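Inactive Zymogen C11 Protease (Parabacteroides distasonis, PDB 6MZO) is an inactive zymogen of a clostripain-like (family C11) cysteine protease, whose mature form would probably cleave peptide bonds. Local coordinates at residues A[90-101]-A[145-155]; A[238-247]-A[350-358]. All coordinates share one frame; numbering follows the deposited sequence.

In the fold
Contact 1 packs helices against the nine-stranded mixed sheet of this clan CD protease, whereas contact 2 joins helices among themselves; their centres lie about 27 Å apart and their nearest atoms about 6 Å. Contact 1 (90-101 with 145-155) rests against strands 14-19 and 109-115, with Phe155 at the start of strand 155-162, its centre about 15 Å from that of the chain. Contact 2 (238-247 with 350-358) sits further out, at about 21 Å, where the last modelled helix docks on helix 235-246 beside helices 168-173 and 278-283. Both segments of contact 1 precede those of contact 2 along the chain. A glycerol, probably from the crystallisation liquor, is hydrogen-bonded by Tyr353 OH and lies about 4 Å from the Tyr357 side chain.

Contact 1 (A[90-101]-A[145-155]); sequences TETLTQIIDKVQ and DLASALSKYHF
The hydroxyl of Tyr153 donates to Asp98 OD1 at 2.8 Å, meeting the carboxylate from above its plane, 51° out of it. Over one ring face lies Ile97 CG2, 3.6 Å from the Tyr153 centroid in a CH-pi contact; the opposite face carries Lys152 CG. Gln101 approaches the ring obliquely, and its NE2 donates a hydrogen bond to a water that also accepts one from His154 N. Lys152 NZ bends back to Ala149 O, a 2.7 Å bond on a lone pair in the carbonyl plane.

In this alpha/beta fold the two helices run side by side over the sheet, crossing at -26°, and Leu93, Ile97, Leu150 and Phe155 face strands 14-19 and 109-115. Leu93 CD2 and Leu146 CD1 touch at 3.5 Å, the side chains crossing at about a right angle. With CG1 anti to the carbonyl carbon (chi1 -71°), Ile97 sends CD1 to Leu150 CD2, 3.6 Å away, and leaves CG2 for the tyrosine. A leucine in place of Tyr153 would probably leave Asp98 without its hydroxyl donor and Ile97 CG2 without a ring face. At the start of helix 90-103, Thr90 CB rests on Ala149 CB at 3.7 Å.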
loop_
_atom_site.group_PDB
_atom_site.type_symbol
_atom_site.label_atom_id
_atom_site.label_comp_id
_atom_site.label_asym_id
_atom_site.label_seq_id
_atom_site.Cartn_x
_atom_site.Cartn_y
_atom_site.Cartn_z
ATOM N N THR A 90 -4.960 6.513 -13.653
ATOM C CA THR A 90 -5.009 7.487 -12.558
ATOM C C THR A 90 -6.018 8.631 -12.846
ATOM O O THR A 90 -6.578 9.186 -11.881
ATOM C CB THR A 90 -3.622 8.090 -12.301
ATOM O OG1 THR A 90 -3.157 8.674 -13.512
ATOM C CG2 THR A 90 -2.631 7.002 -11.870
ATOM N N GLU A 91 -6.272 8.961 -14.121
ATOM C CA GLU A 91 -7.261 9.990 -14.446
ATOM C C GLU A 91 -8.646 9.587 -13.952
ATOM O O GLU A 91 -9.414 10.415 -13.445
ATOM C CB GLU A 91 -7.306 10.267 -15.961
ATOM C CG GLU A 91 -6.146 11.084 -16.430
ATOM C CD GLU A 91 -6.251 11.385 -17.909
ATOM O OE1 GLU A 91 -7.372 11.706 -18.384
ATOM O OE2 GLU A 91 -5.219 11.254 -18.595
ATOM N N THR A 92 -8.944 8.297 -14.048
ATOM C CA THR A 92 -10.227 7.786 -13.574
ATOM C C THR A 92 -10.280 7.890 -12.069
ATOM O O THR A 92 -11.270 8.334 -11.496
ATOM C CB THR A 92 -10.457 6.331 -14.028
ATOM O OG1 THR A 92 -10.528 6.285 -15.453
ATOM C CG2 THR A 92 -11.719 5.758 -13.360
ATOM N N LEU A 93 -9.191 7.476 -11.414
ATOM C CA LEU A 93 -9.135 7.572 -9.974
ATOM C C LEU A 93 -9.378 8.998 -9.502
ATOM O O LEU A 93 -10.199 9.203 -8.618
ATOM C CB LEU A 93 -7.785 7.015 -9.480
ATOM C CG LEU A 93 -7.464 7.217 -8.006
ATOM C CD1 LEU A 93 -8.517 6.612 -7.061
ATOM C CD2 LEU A 93 -6.100 6.580 -7.716
ATOM N N THR A 94 -8.742 10.001 -10.113
ATOM C CA THR A 94 -8.945 11.346 -9.554
ATOM C C THR A 94 -10.310 11.919 -9.969
ATOM O O THR A 94 -10.877 12.722 -9.242
ATOM C CB THR A 94 -7.817 12.301 -9.935
ATOM O OG1 THR A 94 -7.792 12.495 -11.355
ATOM C CG2 THR A 94 -6.447 11.712 -9.456
ATOM N N GLN A 95 -10.849 11.437 -11.076
ATOM C CA GLN A 95 -12.236 11.774 -11.470
ATOM C C GLN A 95 -13.231 11.328 -10.374
ATOM O O GLN A 95 -14.114 12.096 -9.952
ATOM C CB GLN A 95 -12.613 11.109 -12.776
ATOM C CG GLN A 95 -14.077 11.344 -13.128
ATOM C CD GLN A 95 -14.497 10.605 -14.376
ATOM O OE1 GLN A 95 -13.653 10.268 -15.221
ATOM N NE2 GLN A 95 -15.802 10.336 -14.501
ATOM N N ILE A 96 -13.053 10.098 -9.887
ATOM C CA ILE A 96 -13.904 9.524 -8.866
ATOM C C ILE A 96 -13.676 10.227 -7.522
ATOM O O ILE A 96 -14.636 10.553 -6.820
ATOM C CB ILE A 96 -13.635 8.008 -8.701
ATOM C CG1 ILE A 96 -13.967 7.251 -10.012
ATOM C CG2 ILE A 96 -14.429 7.457 -7.519
ATOM C CD1 ILE A 96 -15.442 7.429 -10.558
ATOM N N ILE A 97 -12.405 10.469 -7.175
ATOM C CA ILE A 97 -12.127 11.171 -5.902
ATOM C C ILE A 97 -12.790 12.557 -5.957
ATOM O O ILE A 97 -13.415 13.023 -4.962
ATOM C CB ILE A 97 -10.605 11.306 -5.661
ATOM C CG1 ILE A 97 -10.014 9.976 -5.323
ATOM C CG2 ILE A 97 -10.349 12.292 -4.502
ATOM C CD1 ILE A 97 -8.509 10.005 -5.449
ATOM N N ASP A 98 -12.662 13.265 -7.092
ATOM C CA ASP A 98 -13.266 14.574 -7.168
ATOM C C ASP A 98 -14.756 14.502 -6.952
ATOM O O ASP A 98 -15.342 15.369 -6.263
ATOM C CB ASP A 98 -12.991 15.243 -8.540
ATOM C CG ASP A 98 -11.551 15.649 -8.698
ATOM O OD1 ASP A 98 -10.829 15.764 -7.703
ATOM O OD2 ASP A 98 -11.120 15.864 -9.848
ATOM N N LYS A 99 -15.385 13.512 -7.591
ATOM C CA LYS A 99 -16.839 13.390 -7.445
ATOM C C LYS A 99 -17.230 13.106 -5.981
ATOM O O LYS A 99 -18.165 13.707 -5.427
ATOM C CB LYS A 99 -17.384 12.304 -8.387
ATOM C CG LYS A 99 -18.835 11.990 -8.114
ATOM C CD LYS A 99 -19.505 11.171 -9.201
ATOM C CE LYS A 99 -21.045 11.129 -8.974
ATOM N NZ LYS A 99 -21.648 12.422 -9.379
ATOM N N VAL A 100 -16.498 12.193 -5.351
ATOM C CA VAL A 100 -16.825 11.870 -3.980
ATOM C C VAL A 100 -16.651 13.080 -3.056
ATOM O O VAL A 100 -17.455 13.283 -2.167
ATOM C CB VAL A 100 -15.940 10.694 -3.556
ATOM C CG1 VAL A 100 -15.940 10.509 -2.043
ATOM C CG2 VAL A 100 -16.402 9.438 -4.313
ATOM N N GLN A 101 -15.579 13.861 -3.242
ATOM C CA GLN A 101 -15.314 15.007 -2.367
ATOM C C GLN A 101 -16.364 16.075 -2.593
ATOM O O GLN A 101 -16.810 16.750 -1.636
ATOM C CB GLN A 101 -13.912 15.568 -2.600
ATOM C CG GLN A 101 -12.819 14.678 -2.056
ATOM C CD GLN A 101 -11.428 15.296 -2.123
ATOM O OE1 GLN A 101 -11.136 16.039 -3.052
ATOM N NE2 GLN A 101 -10.582 14.993 -1.129
ATOM N N ASP A 145 3.256 8.003 -11.491
ATOM C CA ASP A 145 2.000 8.556 -12.013
ATOM C C ASP A 145 0.981 8.624 -10.899
ATOM O O ASP A 145 0.262 9.635 -10.767
ATOM C CB ASP A 145 1.443 7.718 -13.150
ATOM C CG ASP A 145 2.251 7.863 -14.403
ATOM O OD1 ASP A 145 2.970 8.887 -14.517
ATOM O OD2 ASP A 145 2.173 6.952 -15.260
ATOM N N LEU A 146 0.933 7.578 -10.077
ATOM C CA LEU A 146 -0.043 7.578 -8.989
ATOM C C LEU A 146 0.218 8.696 -7.950
ATOM O O LEU A 146 -0.720 9.362 -7.494
ATOM C CB LEU A 146 -0.103 6.206 -8.300
ATOM C CG LEU A 146 -1.195 5.989 -7.229
ATOM C CD1 LEU A 146 -2.590 6.229 -7.785
ATOM C CD2 LEU A 146 -1.091 4.615 -6.650
ATOM N N ALA A 147 1.474 8.890 -7.567
ATOM C CA ALA A 147 1.802 9.887 -6.578
ATOM C C ALA A 147 1.544 11.246 -7.187
ATOM O O ALA A 147 1.068 12.156 -6.501
ATOM C CB ALA A 147 3.272 9.730 -6.153
ATOM N N SER A 148 1.869 11.391 -8.483
ATOM C CA SER A 148 1.612 12.667 -9.097
ATOM C C SER A 148 0.104 12.965 -9.091
ATOM O O SER A 148 -0.321 14.081 -8.765
ATOM C CB SER A 148 2.209 12.715 -10.528
ATOM O OG SER A 148 1.877 13.954 -11.100
ATOM N N ALA A 149 -0.693 11.957 -9.412
ATOM C CA ALA A 149 -2.142 12.138 -9.531
ATOM C C ALA A 149 -2.742 12.494 -8.176
ATOM O O ALA A 149 -3.620 13.366 -8.123
ATOM C CB ALA A 149 -2.783 10.886 -10.077
ATOM N N LEU A 150 -2.225 11.885 -7.104
ATOM C CA LEU A 150 -2.818 12.088 -5.766
ATOM C C LEU A 150 -2.183 13.272 -5.048
ATOM O O LEU A 150 -2.692 13.716 -4.017
ATOM C CB LEU A 150 -2.689 10.806 -4.898
ATOM C CG LEU A 150 -3.438 9.569 -5.400
ATOM C CD1 LEU A 150 -3.362 8.385 -4.356
ATOM C CD2 LEU A 150 -4.893 10.010 -5.672
ATOM N N SER A 151 -1.138 13.871 -5.630
ATOM C CA SER A 151 -0.450 14.938 -4.903
ATOM C C SER A 151 -1.342 16.173 -4.635
ATOM O O SER A 151 -1.056 16.909 -3.693
ATOM C CB SER A 151 0.829 15.373 -5.636
ATOM O OG SER A 151 0.472 16.086 -6.802
ATOM N N LYS A 152 -2.426 16.371 -5.405
ATOM C CA LYS A 152 -3.362 17.477 -5.192
ATOM C C LYS A 152 -4.363 17.290 -4.044
ATOM O O LYS A 152 -5.208 18.175 -3.784
ATOM C CB LYS A 152 -4.167 17.726 -6.471
ATOM C CG LYS A 152 -5.032 16.510 -6.926
ATOM C CD LYS A 152 -5.720 16.784 -8.309
ATOM C CE LYS A 152 -5.690 15.526 -9.212
ATOM N NZ LYS A 152 -4.339 15.265 -9.862
ATOM N N TYR A 153 -4.339 16.121 -3.419
ATOM C CA TYR A 153 -5.237 15.836 -2.295
ATOM C C TYR A 153 -4.556 15.808 -0.956
ATOM O O TYR A 153 -3.343 15.768 -0.860
ATOM C CB TYR A 153 -5.930 14.481 -2.466
ATOM C CG TYR A 153 -6.652 14.388 -3.777
ATOM C CD1 TYR A 153 -7.788 15.145 -4.011
ATOM C CD2 TYR A 153 -6.221 13.503 -4.756
ATOM C CE1 TYR A 153 -8.459 15.080 -5.221
ATOM C CE2 TYR A 153 -6.883 13.419 -5.967
ATOM C CZ TYR A 153 -8.002 14.203 -6.193
ATOM O OH TYR A 153 -8.645 14.106 -7.407
ATOM N N HIS A 154 -5.364 15.794 0.114
ATOM C CA HIS A 154 -4.768 15.425 1.364
ATOM C C HIS A 154 -5.638 14.435 2.099
ATOM O O HIS A 154 -6.768 14.750 2.513
ATOM C CB HIS A 154 -4.511 16.600 2.296
ATOM C CG HIS A 154 -3.594 16.209 3.408
ATOM N ND1 HIS A 154 -2.220 16.181 3.255
ATOM C CD2 HIS A 154 -3.848 15.698 4.636
ATOM C CE1 HIS A 154 -1.668 15.725 4.368
ATOM N NE2 HIS A 154 -2.635 15.446 5.224
ATOM N N PHE A 155 -5.091 13.243 2.270
ATOM C CA PHE A 155 -5.848 12.225 2.963
ATOM C C PHE A 155 -5.319 12.008 4.348
ATOM O O PHE A 155 -4.131 12.128 4.570
ATOM C CB PHE A 155 -5.705 10.876 2.213
ATOM C CG PHE A 155 -6.283 10.931 0.846
ATOM C CD1 PHE A 155 -7.646 10.873 0.691
ATOM C CD2 PHE A 155 -5.460 11.046 -0.265
ATOM C CE1 PHE A 155 -8.251 10.952 -0.592
ATOM C CE2 PHE A 155 -6.037 11.110 -1.517
ATOM C CZ PHE A 155 -7.433 11.071 -1.681
HETATM O O HOH W 1 -8.168 16.570 -0.205
#

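Contact 2 (A[238-247]-A[350-358]); sequences LAATCRTLFH and LEWYKDVYQ
Val356 fits as a knob into a hole formed by Ala239, Cys242, Arg243 and Phe246, the centre of a helix-helix packing in which helix 351-357, the last of the modelled chain, crosses helix 238-246 at -60° with the axes 8.4 Å apart. The valine splits its methyls: CG1, anti to the backbone N, turns to Cys242 CB and Phe246 CD2, while CG2 meets Ala239 CB at 3.8 Å and also lies over the centre of the Trp352 ring within its own helix.

The buried side is tight and largely apolar. Trp352 CZ3 meets Ala239 CB obliquely, while Cys242 SG sits at the ring edge, 3.8 Å from Trp352 CH2. Tyr172 of helix 168-173 meets Trp352 edge-to-face, and Phe294 and Phe278 also touch Cys242. At the other end Phe246 slips CD1 over a face of Tyr357, 3.7 Å from CZ, the two planes inclined by 32°; Leu245 CD1 covers the opposite face of the Phe246 ring. The carbonyl of Val356 is buried here without a hydrogen-bonding partner in the model, although Arg243 CA lies 3.5 Å from Val356 O in a CA-H...O contact.

Toward solvent the contact is looser, with His247 and Gln358 both exposed. Gln358 OE1 approaches His247 CB at 3.7 Å and Arg243 CD only slightly farther away. The carboxylate of Asp355 turns instead to the hydroxyl of Tyr172. One hydrogen bond ties this solvent side: Arg243, its chain bent at chi3, points NE at Asp355 O, 2.8 Å away, in the guanidinium plane and with an N-H...O angle of 174°.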
loop_
_atom_site.group_PDB
_atom_site.type_symbol
_atom_site.label_atom_id
_atom_site.label_comp_id
_atom_site.label_asym_id
_atom_site.label_seq_id
_atom_site.Cartn_x
_atom_site.Cartn_y
_atom_site.Cartn_z
ATOM N N LEU A 238 13.796 10.510 7.388
ATOM C CA LEU A 238 14.304 9.161 7.084
ATOM C C LEU A 238 15.157 9.262 5.802
ATOM O O LEU A 238 16.237 8.656 5.688
ATOM C CB LEU A 238 13.123 8.165 6.945
ATOM C CG LEU A 238 13.533 6.722 6.594
ATOM C CD1 LEU A 238 14.471 6.125 7.637
ATOM C CD2 LEU A 238 12.257 5.951 6.524
ATOM N N ALA A 239 14.719 10.086 4.848
ATOM C CA ALA A 239 15.448 10.153 3.586
ATOM C C ALA A 239 16.765 10.828 3.857
ATOM O O ALA A 239 17.772 10.396 3.348
ATOM C CB ALA A 239 14.664 10.905 2.541
ATOM N N ALA A 240 16.751 11.857 4.705
ATOM C CA ALA A 240 17.995 12.582 4.951
ATOM C C ALA A 240 19.014 11.663 5.620
ATOM O O ALA A 240 20.231 11.697 5.299
ATOM C CB ALA A 240 17.725 13.783 5.789
ATOM N N THR A 241 18.513 10.805 6.512
ATOM C CA THR A 241 19.393 9.949 7.259
ATOM C C THR A 241 19.964 8.957 6.241
ATOM O O THR A 241 21.146 8.637 6.261
ATOM C CB THR A 241 18.655 9.260 8.386
ATOM O OG1 THR A 241 18.185 10.254 9.348
ATOM C CG2 THR A 241 19.554 8.270 9.065
ATOM N N CYS A 242 19.109 8.467 5.319
ATOM C CA CYS A 242 19.584 7.494 4.328
ATOM C C CYS A 242 20.502 8.147 3.339
ATOM O O CYS A 242 21.480 7.509 2.881
ATOM C CB CYS A 242 18.388 6.838 3.596
ATOM S SG CYS A 242 17.481 5.728 4.689
ATOM N N ARG A 243 20.260 9.430 3.060
ATOM C CA ARG A 243 21.118 10.104 2.109
ATOM C C ARG A 243 22.583 10.034 2.566
ATOM O O ARG A 243 23.520 9.811 1.725
ATOM C CB ARG A 243 20.662 11.573 1.957
ATOM C CG ARG A 243 21.558 12.362 0.969
ATOM C CD ARG A 243 21.067 13.814 0.896
ATOM N NE ARG A 243 19.626 13.847 0.797
ATOM C CZ ARG A 243 18.806 14.405 1.688
ATOM N NH1 ARG A 243 19.301 15.059 2.740
ATOM N NH2 ARG A 243 17.487 14.317 1.500
ATOM N N THR A 244 22.781 10.067 3.887
ATOM C CA THR A 244 24.179 10.157 4.375
ATOM C C THR A 244 24.979 8.901 4.049
ATOM O O THR A 244 26.199 8.986 3.820
ATOM C CB THR A 244 24.252 10.434 5.891
ATOM O OG1 THR A 244 23.735 9.319 6.621
ATOM C CG2 THR A 244 23.418 11.663 6.251
ATOM N N LEU A 245 24.301 7.762 3.888
ATOM C CA LEU A 245 25.012 6.534 3.584
ATOM C C LEU A 245 24.894 6.138 2.125
ATOM O O LEU A 245 25.702 5.341 1.658
ATOM C CB LEU A 245 24.552 5.368 4.488
ATOM C CG LEU A 245 23.128 4.782 4.330
ATOM C CD1 LEU A 245 23.165 3.336 3.878
ATOM C CD2 LEU A 245 22.327 4.853 5.614
ATOM N N PHE A 246 23.931 6.684 1.375
ATOM C CA PHE A 246 23.804 6.252 -0.021
ATOM C C PHE A 246 24.467 7.209 -1.018
ATOM O O PHE A 246 24.860 6.793 -2.119
ATOM C CB PHE A 246 22.313 6.096 -0.379
ATOM C CG PHE A 246 21.731 4.828 0.094
ATOM C CD1 PHE A 246 22.055 3.639 -0.548
ATOM C CD2 PHE A 246 20.814 4.814 1.160
ATOM C CE1 PHE A 246 21.516 2.441 -0.113
ATOM C CE2 PHE A 246 20.239 3.612 1.564
ATOM C CZ PHE A 246 20.591 2.427 0.926
ATOM N N HIS A 247 24.565 8.480 -0.643
ATOM C CA HIS A 247 24.901 9.503 -1.642
ATOM C C HIS A 247 26.353 9.393 -2.114
ATOM O O HIS A 247 26.732 10.033 -3.133
ATOM C CB HIS A 247 24.615 10.921 -1.106
ATOM C CG HIS A 247 25.628 11.417 -0.120
ATOM N ND1 HIS A 247 26.163 10.626 0.873
ATOM C CD2 HIS A 247 26.230 12.620 0.001
ATOM C CE1 HIS A 247 27.049 11.316 1.564
ATOM N NE2 HIS A 247 27.121 12.526 1.044
ATOM N N LEU A 350 12.714 7.417 -9.793
ATOM C CA LEU A 350 11.923 7.591 -8.538
ATOM C C LEU A 350 12.426 8.740 -7.653
ATOM O O LEU A 350 13.629 8.977 -7.540
ATOM C CB LEU A 350 11.974 6.309 -7.713
ATOM C CG LEU A 350 11.246 5.146 -8.365
ATOM C CD1 LEU A 350 11.412 3.957 -7.468
ATOM C CD2 LEU A 350 9.789 5.489 -8.517
ATOM N N GLU A 351 11.503 9.441 -6.991
ATOM C CA GLU A 351 11.886 10.513 -6.119
ATOM C C GLU A 351 12.850 10.082 -5.008
ATOM O O GLU A 351 13.797 10.817 -4.680
ATOM C CB GLU A 351 10.620 11.110 -5.476
ATOM C CG GLU A 351 10.846 12.404 -4.751
ATOM C CD GLU A 351 9.537 12.977 -4.182
ATOM O OE1 GLU A 351 8.479 12.343 -4.366
ATOM O OE2 GLU A 351 9.558 14.106 -3.621
ATOM N N TRP A 352 12.603 8.913 -4.419
ATOM C CA TRP A 352 13.516 8.386 -3.398
ATOM C C TRP A 352 14.962 8.290 -3.938
ATOM O O TRP A 352 15.907 8.721 -3.292
ATOM C CB TRP A 352 13.027 7.017 -2.890
ATOM C CG TRP A 352 13.980 6.370 -1.906
ATOM C CD1 TRP A 352 14.939 5.460 -2.211
ATOM C CD2 TRP A 352 14.026 6.585 -0.485
ATOM N NE1 TRP A 352 15.624 5.081 -1.030
ATOM C CE2 TRP A 352 15.063 5.752 0.034
ATOM C CE3 TRP A 352 13.317 7.408 0.382
ATOM C CZ2 TRP A 352 15.410 5.737 1.395
ATOM C CZ3 TRP A 352 13.617 7.370 1.748
ATOM C CH2 TRP A 352 14.677 6.561 2.227
ATOM N N TYR A 353 15.157 7.704 -5.100
ATOM C CA TYR A 353 16.494 7.644 -5.666
ATOM C C TYR A 353 17.147 9.020 -5.845
ATOM O O TYR A 353 18.314 9.214 -5.505
ATOM C CB TYR A 353 16.454 6.924 -7.009
ATOM C CG TYR A 353 17.827 6.877 -7.655
ATOM C CD1 TYR A 353 18.759 5.906 -7.260
ATOM C CD2 TYR A 353 18.208 7.813 -8.570
ATOM C CE1 TYR A 353 20.028 5.878 -7.825
ATOM C CE2 TYR A 353 19.503 7.782 -9.153
ATOM C CZ TYR A 353 20.384 6.807 -8.755
ATOM O OH TYR A 353 21.656 6.809 -9.356
ATOM N N LYS A 354 16.415 9.966 -6.440
ATOM C CA LYS A 354 16.945 11.273 -6.667
ATOM C C LYS A 354 17.367 11.974 -5.381
ATOM O O LYS A 354 18.439 12.613 -5.329
ATOM C CB LYS A 354 15.906 12.118 -7.417
ATOM C CG LYS A 354 15.556 11.530 -8.787
ATOM C CD LYS A 354 14.452 12.374 -9.459
ATOM C CE LYS A 354 13.940 11.743 -10.765
ATOM N NZ LYS A 354 12.749 12.557 -11.245
ATOM N N ASP A 355 16.558 11.825 -4.341
ATOM C CA ASP A 355 16.817 12.555 -3.098
ATOM C C ASP A 355 17.778 11.838 -2.150
ATOM O O ASP A 355 18.438 12.496 -1.321
ATOM C CB ASP A 355 15.524 12.885 -2.371
ATOM C CG ASP A 355 14.653 13.843 -3.160
ATOM O OD1 ASP A 355 15.152 14.405 -4.159
ATOM O OD2 ASP A 355 13.499 14.032 -2.790
ATOM N N VAL A 356 17.924 10.541 -2.320
ATOM C CA VAL A 356 18.718 9.749 -1.399
ATOM C C VAL A 356 20.055 9.286 -2.001
ATOM O O VAL A 356 21.099 9.385 -1.351
ATOM C CB VAL A 356 17.880 8.536 -0.915
ATOM C CG1 VAL A 356 18.750 7.527 -0.168
ATOM C CG2 VAL A 356 16.774 9.064 0.016
ATOM N N TYR A 357 20.032 8.827 -3.253
ATOM C CA TYR A 357 21.289 8.426 -3.950
ATOM C C TYR A 357 21.957 9.610 -4.622
ATOM O O TYR A 357 23.200 9.712 -4.602
ATOM C CB TYR A 357 21.035 7.363 -4.991
ATOM C CG TYR A 357 20.744 5.973 -4.482
ATOM C CD1 TYR A 357 19.531 5.668 -3.892
ATOM C CD2 TYR A 357 21.653 4.955 -4.653
ATOM C CE1 TYR A 357 19.212 4.382 -3.488
ATOM C CE2 TYR A 357 21.368 3.694 -4.233
ATOM C CZ TYR A 357 20.143 3.399 -3.665
ATOM O OH TYR A 357 19.884 2.096 -3.281
ATOM N N GLN A 358 21.089 10.491 -5.130
ATOM C CA GLN A 358 21.378 11.662 -5.998
ATOM C C GLN A 358 22.082 11.262 -7.239
ATOM O O GLN A 358 21.424 10.739 -8.133
ATOM C CB GLN A 358 22.108 12.740 -5.223
ATOM C CG GLN A 358 21.270 13.062 -4.021
ATOM C CD GLN A 358 21.841 14.099 -3.133
ATOM O OE1 GLN A 358 22.898 13.912 -2.539
ATOM N NE2 GLN A 358 21.141 15.211 -3.013
#